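Local atomic coordinates of tripeptidase (Staphylococcus aureus subsp. aureus, PDB entry 3RZA), a protein that probably hydrolyses tripeptides as a metal-dependent peptidase of the M20/M25/M40 family, and binds zinc and calcium ions. Residues A74-I85 with I149-V160; V90-H98 with D178-D186. One frame throughout, in Å; residues are numbered along the deposited sequence.

Contact 1: residues A74-I85 with I149-V160; sequences ANNLVCTMNSTI and IPHGQIQFVITV
Selenomethionine Met81 and His151 meet where an antiparallel strand pair, 77-81 with 154-159, runs out into loops; the two strands belong to the mixed sheet of this M20-family peptidase and run 164° apart. The SE atom of Met81 sits over one face of the His151 imidazole, 3.8 Å from the ring centroid and displaced toward the rim, the selenium counterpart of a Met-aromatic contact. Thr84 OG1 occupies the opposite face, above the ring centre, and accepts a hydrogen bond from the backbone N of His151. Rotation of the ring is fixed from a third side: His151 ND1 donates in the ring plane to Gly152 O at 2.8 Å.

Within the ladder, Leu77, Cys79 and Met81 form hydrogen-bonded pairs with Ile158, Phe156 and Ile154, and these side chains share the face covered by helices 46-56 and 128-147. Val78 and Thr80, with Val157 and Gln155, point to the other face. There Thr80 and Gln155 run alongside each other in the same direction; Gln155 NE2 reaches Thr80 OG1 at 2.9 Å close to its amide plane, and the same amide is bonded to Leu176 and Asp178. At the other end, Asn76 has CG anti to its carbonyl carbon (chi1 -55°) and turns its amide toward 149-160, while ND2 bonds Asp64 and Gly168. Val160 N donates to Asn76 OD1 at 3.0 Å, almost in line with the C=O bond.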
loop_
_atom_site.group_PDB
_atom_site.type_symbol
_atom_site.label_atom_id
_atom_site.label_comp_id
_atom_site.label_asym_id
_atom_site.label_seq_id
_atom_site.Cartn_x
_atom_site.Cartn_y
_atom_site.Cartn_z
ATOM N N ALA A 74 21.603 24.596 -0.869
ATOM C CA ALA A 74 22.548 25.649 -0.505
ATOM C C ALA A 74 23.531 25.160 0.549
ATOM O O ALA A 74 23.323 24.119 1.187
ATOM C CB ALA A 74 21.802 26.936 -0.016
ATOM N N ASN A 75 24.614 25.918 0.702
ATOM C CA ASN A 75 25.621 25.655 1.732
ATOM C C ASN A 75 25.115 26.106 3.080
ATOM O O ASN A 75 24.325 27.053 3.168
ATOM C CB ASN A 75 26.935 26.404 1.419
ATOM C CG ASN A 75 27.506 26.046 0.069
ATOM O OD1 ASN A 75 27.527 24.879 -0.315
ATOM N ND2 ASN A 75 27.995 27.051 -0.656
ATOM N N ASN A 76 25.627 25.481 4.139
ATOM C CA ASN A 76 25.444 26.004 5.501
ATOM C C ASN A 76 26.248 27.296 5.637
ATOM O O ASN A 76 27.217 27.482 4.918
ATOM C CB ASN A 76 25.926 25.024 6.570
ATOM C CG ASN A 76 25.291 23.652 6.460
ATOM O OD1 ASN A 76 24.082 23.502 6.580
ATOM N ND2 ASN A 76 26.120 22.636 6.276
ATOM N N LEU A 77 25.823 28.178 6.545
ATOM C CA LEU A 77 26.540 29.431 6.861
ATOM C C LEU A 77 27.072 29.326 8.286
ATOM O O LEU A 77 26.331 28.919 9.175
ATOM C CB LEU A 77 25.591 30.619 6.771
ATOM C CG LEU A 77 24.891 30.873 5.441
ATOM C CD1 LEU A 77 23.801 31.922 5.569
ATOM C CD2 LEU A 77 25.915 31.280 4.387
ATOM N N VAL A 78 28.355 29.625 8.482
ATOM C CA VAL A 78 28.962 29.772 9.806
ATOM C C VAL A 78 29.427 31.241 9.927
ATOM O O VAL A 78 30.340 31.653 9.221
ATOM C CB VAL A 78 30.154 28.793 9.994
ATOM C CG1 VAL A 78 30.808 28.973 11.383
ATOM C CG2 VAL A 78 29.694 27.331 9.790
ATOM N N CYS A 79 28.759 32.005 10.794
ATOM C CA CYS A 79 28.950 33.464 10.911
ATOM C C CYS A 79 29.545 33.764 12.265
ATOM O O CYS A 79 28.938 33.440 13.276
ATOM C CB CYS A 79 27.626 34.209 10.742
ATOM S SG CYS A 79 26.540 33.504 9.501
ATOM N N THR A 80 30.727 34.375 12.280
ATOM C CA THR A 80 31.509 34.535 13.498
ATOM C C THR A 80 31.594 36.009 13.874
ATOM O O THR A 80 31.844 36.883 13.015
ATOM C CB THR A 80 32.929 33.957 13.339
ATOM O OG1 THR A 80 32.839 32.552 13.046
ATOM C CG2 THR A 80 33.753 34.160 14.615
HETATM N N MSE A 81 31.405 36.257 15.168
HETATM C CA MSE A 81 31.433 37.564 15.767
HETATM C C MSE A 81 32.596 37.512 16.737
HETATM O O MSE A 81 32.542 36.725 17.661
HETATM C CB MSE A 81 30.094 37.783 16.500
HETATM C CG MSE A 81 30.112 38.822 17.530
HETATM SE SE MSE A 81 28.340 39.377 18.087
HETATM C CE MSE A 81 28.337 41.057 17.082
ATOM N N ASN A 82 33.646 38.315 16.526
ATOM C CA ASN A 82 34.821 38.301 17.426
ATOM C C ASN A 82 34.506 38.811 18.826
ATOM O O ASN A 82 33.610 39.617 18.999
ATOM C CB ASN A 82 35.987 39.132 16.848
ATOM C CG ASN A 82 36.666 38.460 15.639
ATOM O OD1 ASN A 82 36.453 37.281 15.351
ATOM N ND2 ASN A 82 37.510 39.222 14.950
ATOM N N SER A 83 35.255 38.318 19.811
ATOM C CA SER A 83 35.200 38.832 21.186
ATOM C C SER A 83 35.519 40.324 21.241
ATOM O O SER A 83 36.475 40.770 20.611
ATOM C CB SER A 83 36.206 38.078 22.081
ATOM O OG SER A 83 36.138 38.527 23.422
ATOM N N THR A 84 34.664 41.085 21.934
ATOM C CA THR A 84 34.994 42.441 22.388
ATOM C C THR A 84 35.399 42.498 23.892
ATOM O O THR A 84 35.499 43.588 24.453
ATOM C CB THR A 84 33.838 43.413 22.092
ATOM O OG1 THR A 84 32.685 43.034 22.844
ATOM C CG2 THR A 84 33.506 43.410 20.598
ATOM N N ILE A 85 35.647 41.334 24.515
ATOM C CA ILE A 85 36.367 41.238 25.795
ATOM C C ILE A 85 37.814 40.894 25.469
ATOM O O ILE A 85 38.728 41.510 25.984
ATOM C CB ILE A 85 35.785 40.131 26.730
ATOM C CG1 ILE A 85 34.274 40.337 26.974
ATOM C CG2 ILE A 85 36.548 40.108 28.080
ATOM C CD1 ILE A 85 33.544 39.062 27.256
ATOM N N ILE A 149 26.990 46.221 23.496
ATOM C CA ILE A 149 26.988 45.313 24.650
ATOM C C ILE A 149 28.250 44.455 24.518
ATOM O O ILE A 149 28.455 43.871 23.462
ATOM C CB ILE A 149 25.744 44.407 24.659
ATOM C CG1 ILE A 149 24.484 45.244 24.867
ATOM C CG2 ILE A 149 25.828 43.361 25.773
ATOM C CD1 ILE A 149 23.246 44.487 24.589
ATOM N N PRO A 150 29.121 44.415 25.553
ATOM C CA PRO A 150 30.309 43.540 25.406
ATOM C C PRO A 150 29.945 42.042 25.358
ATOM O O PRO A 150 28.976 41.629 25.956
ATOM C CB PRO A 150 31.146 43.859 26.661
ATOM C CG PRO A 150 30.577 45.139 27.204
ATOM C CD PRO A 150 29.127 45.111 26.853
ATOM N N HIS A 151 30.712 41.264 24.615
ATOM C CA HIS A 151 30.463 39.832 24.478
ATOM C C HIS A 151 31.760 39.104 24.144
ATOM O O HIS A 151 32.705 39.702 23.617
ATOM C CB HIS A 151 29.435 39.585 23.372
ATOM C CG HIS A 151 29.788 40.257 22.084
ATOM N ND1 HIS A 151 30.703 39.738 21.190
ATOM C CD2 HIS A 151 29.407 41.449 21.576
ATOM C CE1 HIS A 151 30.848 40.575 20.182
ATOM N NE2 HIS A 151 30.055 41.608 20.379
ATOM N N GLY A 152 31.780 37.802 24.417
ATOM C CA GLY A 152 32.798 36.908 23.881
ATOM C C GLY A 152 32.555 36.580 22.414
ATOM O O GLY A 152 31.714 37.206 21.738
ATOM N N GLN A 153 33.322 35.616 21.915
ATOM C CA GLN A 153 33.155 35.125 20.564
ATOM C C GLN A 153 31.843 34.389 20.520
ATOM O O GLN A 153 31.546 33.640 21.441
ATOM C CB GLN A 153 34.285 34.176 20.171
ATOM C CG GLN A 153 34.303 33.776 18.711
ATOM C CD GLN A 153 35.536 32.972 18.369
ATOM O OE1 GLN A 153 36.626 33.519 18.309
ATOM N NE2 GLN A 153 35.375 31.656 18.191
ATOM N N ILE A 154 31.070 34.624 19.452
ATOM C CA ILE A 154 29.798 33.947 19.208
ATOM C C ILE A 154 29.779 33.523 17.741
ATOM O O ILE A 154 30.043 34.354 16.856
ATOM C CB ILE A 154 28.566 34.868 19.463
ATOM C CG1 ILE A 154 28.730 35.694 20.741
ATOM C CG2 ILE A 154 27.316 34.033 19.558
ATOM C CD1 ILE A 154 27.620 36.699 20.959
ATOM N N GLN A 155 29.492 32.248 17.486
ATOM C CA GLN A 155 29.226 31.759 16.120
ATOM C C GLN A 155 27.733 31.492 15.910
ATOM O O GLN A 155 27.063 30.973 16.809
ATOM C CB GLN A 155 30.051 30.517 15.806
ATOM C CG GLN A 155 31.515 30.829 15.680
ATOM C CD GLN A 155 32.334 29.677 15.153
ATOM O OE1 GLN A 155 32.204 28.556 15.621
ATOM N NE2 GLN A 155 33.221 29.958 14.212
ATOM N N PHE A 156 27.222 31.897 14.742
ATOM C CA PHE A 156 25.844 31.672 14.344
ATOM C C PHE A 156 25.889 30.698 13.186
ATOM O O PHE A 156 26.425 31.030 12.117
ATOM C CB PHE A 156 25.193 32.982 13.936
ATOM C CG PHE A 156 25.027 33.935 15.080
ATOM C CD1 PHE A 156 26.092 34.702 15.519
ATOM C CD2 PHE A 156 23.804 34.051 15.739
ATOM C CE1 PHE A 156 25.948 35.562 16.598
ATOM C CE2 PHE A 156 23.644 34.933 16.810
ATOM C CZ PHE A 156 24.708 35.681 17.243
ATOM N N VAL A 157 25.394 29.483 13.432
ATOM C CA VAL A 157 25.497 28.366 12.497
ATOM C C VAL A 157 24.114 28.145 11.882
ATOM O O VAL A 157 23.186 27.720 12.577
ATOM C CB VAL A 157 25.998 27.067 13.212
ATOM C CG1 VAL A 157 26.082 25.923 12.245
ATOM C CG2 VAL A 157 27.359 27.307 13.865
ATOM N N ILE A 158 23.973 28.449 10.588
ATOM C CA ILE A 158 22.667 28.392 9.906
ATOM C C ILE A 158 22.690 27.210 8.941
ATOM O O ILE A 158 23.445 27.218 7.949
ATOM C CB ILE A 158 22.316 29.702 9.141
ATOM C CG1 ILE A 158 22.767 30.959 9.903
ATOM C CG2 ILE A 158 20.830 29.756 8.847
ATOM C CD1 ILE A 158 22.290 31.059 11.334
ATOM N N THR A 159 21.893 26.180 9.249
ATOM C CA THR A 159 21.942 24.933 8.507
ATOM C C THR A 159 20.846 24.839 7.471
ATOM O O THR A 159 19.814 25.519 7.556
ATOM C CB THR A 159 21.804 23.706 9.413
ATOM O OG1 THR A 159 20.521 23.729 10.027
ATOM C CG2 THR A 159 22.849 23.713 10.442
ATOM N N VAL A 160 21.073 23.933 6.546
ATOM C CA VAL A 160 20.128 23.588 5.477
ATOM C C VAL A 160 19.715 22.147 5.734
ATOM O O VAL A 160 20.350 21.445 6.540
ATOM C CB VAL A 160 20.757 23.718 4.108
ATOM C CG1 VAL A 160 20.901 25.221 3.720
ATOM C CG2 VAL A 160 22.116 22.987 4.053
#

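Contact 2: residues V90-H98 with D178-D186; sequences VPKLYLTSH and DADFGYAID. With ZN (zinc ion), chain C.
The Tyr94 ring carries the backbone N of Tyr183 over one face, 4.0 Å above its plane and offset toward the rim, while Gly182 CA approaches obliquely, 3.4 Å from Tyr94 CE1. The ring lies against Gly182; its hydroxyl bonds Ser355. Tyr183 is met at its ring edge by Leu93 CD1 and Leu95 CD2; Leu93 CD1 is 3.5 Å from Tyr183 CE2, the two side chains crossing at about a right angle. His98 has the carboxylate of Asp186 at its edge, the two planes 68° apart.

Strands 93-98 and 181-184 are parallel neighbours, 17° apart, in the central sheet of the metal-binding part of the fold. Tyr94 and Thr96 each use both N and O across the ladder, and an inverse gamma turn centred on Ile185, closed by a weak bond from Asp186 N to Ala184 O, then swings Asp186 toward the metal.

At the N-terminal end Lys92 is held at three points. Its O accepts from Asp180 N, its backbone N donates almost straight (175°) to Asp180 OD2 on the anti side, and its extended chain carries NZ to the syn side of Asp178 OD2 at 3.1 Å, a salt bridge; that carboxylate oxygen also accepts from Gln153.

The zinc ion is bound by His98 NE2 at 2.1 Å, by Asp186 OD1 at 2.1 Å and by a water, with Asp129 completing the site. Tyr362 hydrogen-bonds Asp186 OD1 as a second-shell group. The parallel pairing, with the corner at Ile185, brings His98 and Asp186 to the same zinc ion, and the zinc-bound water is consistent with a hydrolytic centre.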
loop_
_atom_site.group_PDB
_atom_site.type_symbol
_atom_site.label_atom_id
_atom_site.label_comp_id
_atom_site.label_asym_id
_atom_site.label_seq_id
_atom_site.Cartn_x
_atom_site.Cartn_y
_atom_site.Cartn_z
ATOM N N VAL A 90 36.692 34.854 27.939
ATOM C CA VAL A 90 35.438 34.191 28.330
ATOM C C VAL A 90 35.122 33.047 27.342
ATOM O O VAL A 90 35.707 33.007 26.250
ATOM C CB VAL A 90 34.246 35.188 28.365
ATOM C CG1 VAL A 90 34.617 36.460 29.132
ATOM C CG2 VAL A 90 33.765 35.520 26.948
ATOM N N PRO A 91 34.197 32.122 27.716
ATOM C CA PRO A 91 33.890 31.009 26.846
ATOM C C PRO A 91 33.381 31.401 25.451
ATOM O O PRO A 91 32.769 32.479 25.275
ATOM C CB PRO A 91 32.784 30.273 27.610
ATOM C CG PRO A 91 33.071 30.538 28.993
ATOM C CD PRO A 91 33.528 31.949 29.023
ATOM N N LYS A 92 33.667 30.533 24.485
ATOM C CA LYS A 92 33.288 30.747 23.097
ATOM C C LYS A 92 31.994 29.997 22.883
ATOM O O LYS A 92 31.922 28.796 23.168
ATOM C CB LYS A 92 34.366 30.226 22.157
ATOM C CG LYS A 92 35.743 30.920 22.316
ATOM C CD LYS A 92 36.771 30.219 21.455
ATOM C CE LYS A 92 38.065 30.997 21.346
ATOM N NZ LYS A 92 39.037 30.279 20.468
ATOM N N LEU A 93 30.987 30.712 22.383
ATOM C CA LEU A 93 29.615 30.234 22.254
ATOM C C LEU A 93 29.301 30.000 20.810
ATOM O O LEU A 93 29.846 30.694 19.936
ATOM C CB LEU A 93 28.657 31.309 22.785
ATOM C CG LEU A 93 27.155 31.026 22.785
ATOM C CD1 LEU A 93 26.822 29.726 23.543
ATOM C CD2 LEU A 93 26.467 32.209 23.402
ATOM N N TYR A 94 28.411 29.046 20.535
ATOM C CA TYR A 94 27.731 28.992 19.248
ATOM C C TYR A 94 26.231 28.900 19.440
ATOM O O TYR A 94 25.762 28.438 20.464
ATOM C CB TYR A 94 28.255 27.853 18.333
ATOM C CG TYR A 94 27.490 26.559 18.455
ATOM C CD1 TYR A 94 27.760 25.677 19.495
ATOM C CD2 TYR A 94 26.472 26.225 17.547
ATOM C CE1 TYR A 94 27.047 24.512 19.649
ATOM C CE2 TYR A 94 25.745 25.054 17.701
ATOM C CZ TYR A 94 26.046 24.191 18.758
ATOM O OH TYR A 94 25.335 23.013 18.904
ATOM N N LEU A 95 25.499 29.372 18.433
ATOM C CA LEU A 95 24.047 29.272 18.374
ATOM C C LEU A 95 23.714 28.743 16.997
ATOM O O LEU A 95 24.364 29.145 16.036
ATOM C CB LEU A 95 23.421 30.645 18.571
ATOM C CG LEU A 95 23.726 31.375 19.877
ATOM C CD1 LEU A 95 23.297 32.849 19.747
ATOM C CD2 LEU A 95 23.023 30.677 21.055
ATOM N N THR A 96 22.715 27.865 16.894
ATOM C CA THR A 96 22.291 27.301 15.605
ATOM C C THR A 96 20.775 27.273 15.418
ATOM O O THR A 96 20.031 27.019 16.361
ATOM C CB THR A 96 22.889 25.880 15.331
ATOM O OG1 THR A 96 22.571 25.470 13.999
ATOM C CG2 THR A 96 22.362 24.846 16.286
ATOM N N SER A 97 20.346 27.673 14.216
ATOM C CA SER A 97 19.006 27.454 13.726
ATOM C C SER A 97 19.107 26.951 12.308
ATOM O O SER A 97 20.173 26.985 11.731
ATOM C CB SER A 97 18.199 28.754 13.790
ATOM O OG SER A 97 17.614 28.901 15.076
ATOM N N HIS A 98 18.015 26.415 11.788
ATOM C CA HIS A 98 17.976 25.913 10.405
ATOM C C HIS A 98 17.075 26.797 9.529
ATOM O O HIS A 98 16.024 27.264 9.980
ATOM C CB HIS A 98 17.560 24.437 10.343
ATOM C CG HIS A 98 16.176 24.152 10.810
ATOM N ND1 HIS A 98 15.099 24.094 9.954
ATOM C CD2 HIS A 98 15.718 23.761 12.021
ATOM C CE1 HIS A 98 14.022 23.738 10.635
ATOM N NE2 HIS A 98 14.375 23.519 11.888
ATOM N N ASP A 178 34.248 26.823 16.160
ATOM C CA ASP A 178 35.184 27.197 17.220
ATOM C C ASP A 178 34.334 27.686 18.392
ATOM O O ASP A 178 34.006 28.892 18.481
ATOM C CB ASP A 178 36.169 28.277 16.726
ATOM C CG ASP A 178 37.184 28.680 17.775
ATOM O OD1 ASP A 178 37.524 27.859 18.637
ATOM O OD2 ASP A 178 37.676 29.824 17.719
ATOM N N ALA A 179 33.916 26.736 19.235
ATOM C CA ALA A 179 33.063 27.018 20.394
ATOM C C ALA A 179 33.340 26.013 21.502
ATOM O O ALA A 179 33.642 24.859 21.222
ATOM C CB ALA A 179 31.592 26.959 19.990
ATOM N N ASP A 180 33.234 26.471 22.748
ATOM C CA ASP A 180 33.280 25.604 23.947
ATOM C C ASP A 180 31.944 24.890 24.220
ATOM O O ASP A 180 31.933 23.794 24.755
ATOM C CB ASP A 180 33.657 26.427 25.176
ATOM C CG ASP A 180 35.069 27.016 25.080
ATOM O OD1 ASP A 180 36.027 26.235 24.915
ATOM O OD2 ASP A 180 35.214 28.253 25.159
ATOM N N PHE A 181 30.831 25.550 23.909
ATOM C CA PHE A 181 29.488 24.957 24.030
ATOM C C PHE A 181 28.482 25.804 23.269
ATOM O O PHE A 181 28.813 26.901 22.784
ATOM C CB PHE A 181 29.063 24.819 25.512
ATOM C CG PHE A 181 29.215 26.092 26.326
ATOM C CD1 PHE A 181 28.230 27.105 26.283
ATOM C CD2 PHE A 181 30.324 26.279 27.150
ATOM C CE1 PHE A 181 28.373 28.278 27.030
ATOM C CE2 PHE A 181 30.460 27.447 27.913
ATOM C CZ PHE A 181 29.489 28.456 27.836
ATOM N N GLY A 182 27.253 25.312 23.152
ATOM C CA GLY A 182 26.209 26.114 22.564
ATOM C C GLY A 182 24.822 25.571 22.525
ATOM O O GLY A 182 24.488 24.659 23.254
ATOM N N TYR A 183 23.987 26.226 21.721
ATOM C CA TYR A 183 22.551 26.101 21.814
ATOM C C TYR A 183 21.926 25.986 20.451
ATOM O O TYR A 183 22.144 26.859 19.604
ATOM C CB TYR A 183 21.972 27.313 22.525
ATOM C CG TYR A 183 22.536 27.465 23.904
ATOM C CD1 TYR A 183 22.070 26.668 24.955
ATOM C CD2 TYR A 183 23.618 28.334 24.147
ATOM C CE1 TYR A 183 22.621 26.778 26.235
ATOM C CE2 TYR A 183 24.178 28.443 25.417
ATOM C CZ TYR A 183 23.673 27.669 26.461
ATOM O OH TYR A 183 24.254 27.761 27.721
ATOM N N ALA A 184 21.148 24.926 20.234
ATOM C CA ALA A 184 20.235 24.850 19.086
ATOM C C ALA A 184 18.917 25.504 19.478
ATOM O O ALA A 184 18.277 25.067 20.417
ATOM C CB ALA A 184 20.042 23.417 18.663
ATOM N N ILE A 185 18.538 26.575 18.772
ATOM C CA ILE A 185 17.331 27.340 19.078
ATOM C C ILE A 185 16.193 26.695 18.284
ATOM O O ILE A 185 15.724 27.244 17.274
ATOM C CB ILE A 185 17.499 28.881 18.730
ATOM C CG1 ILE A 185 18.808 29.462 19.344
ATOM C CG2 ILE A 185 16.280 29.686 19.221
ATOM C CD1 ILE A 185 19.143 30.873 18.851
ATOM N N ASP A 186 15.772 25.503 18.717
ATOM C CA ASP A 186 14.931 24.628 17.892
ATOM C C ASP A 186 14.270 23.431 18.664
ATOM O O ASP A 186 14.203 22.331 18.143
ATOM C CB ASP A 186 15.785 24.084 16.703
ATOM C CG ASP A 186 14.952 23.386 15.622
ATOM O OD1 ASP A 186 13.812 23.815 15.369
ATOM O OD2 ASP A 186 15.450 22.414 15.005
HETATM ZN ZN ZN C . 13.185 22.885 13.543
HETATM O O HOH W 1 32.417 30.959 19.243
HETATM O O HOH W 2 12.532 20.910 13.703
#

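From the N terminus, strand 77-81 comes first, followed after a short connection, of which residues 86-88 are not modelled, by strand 93-98. Helix 128-147 then leads to strand 154-159, which closes contact 1 over a 63-residue loop. The chain continues through helix 167-171 to strand 181-184, closing contact 2 over 79 residues. The segments alternate along the chain, so the two closures cross. In the sheet the order is 77-81, 154-159, 93-98, 181-184. Val157 O to Thr96 OG1, 2.7 Å, and Gln155 OE1 to Asp178 N, also 2.7 Å, join the contacts. Together they link strand 77-81, near which the Asn75 side chain lies about 8 Å from a calcium ion, across to the zinc site.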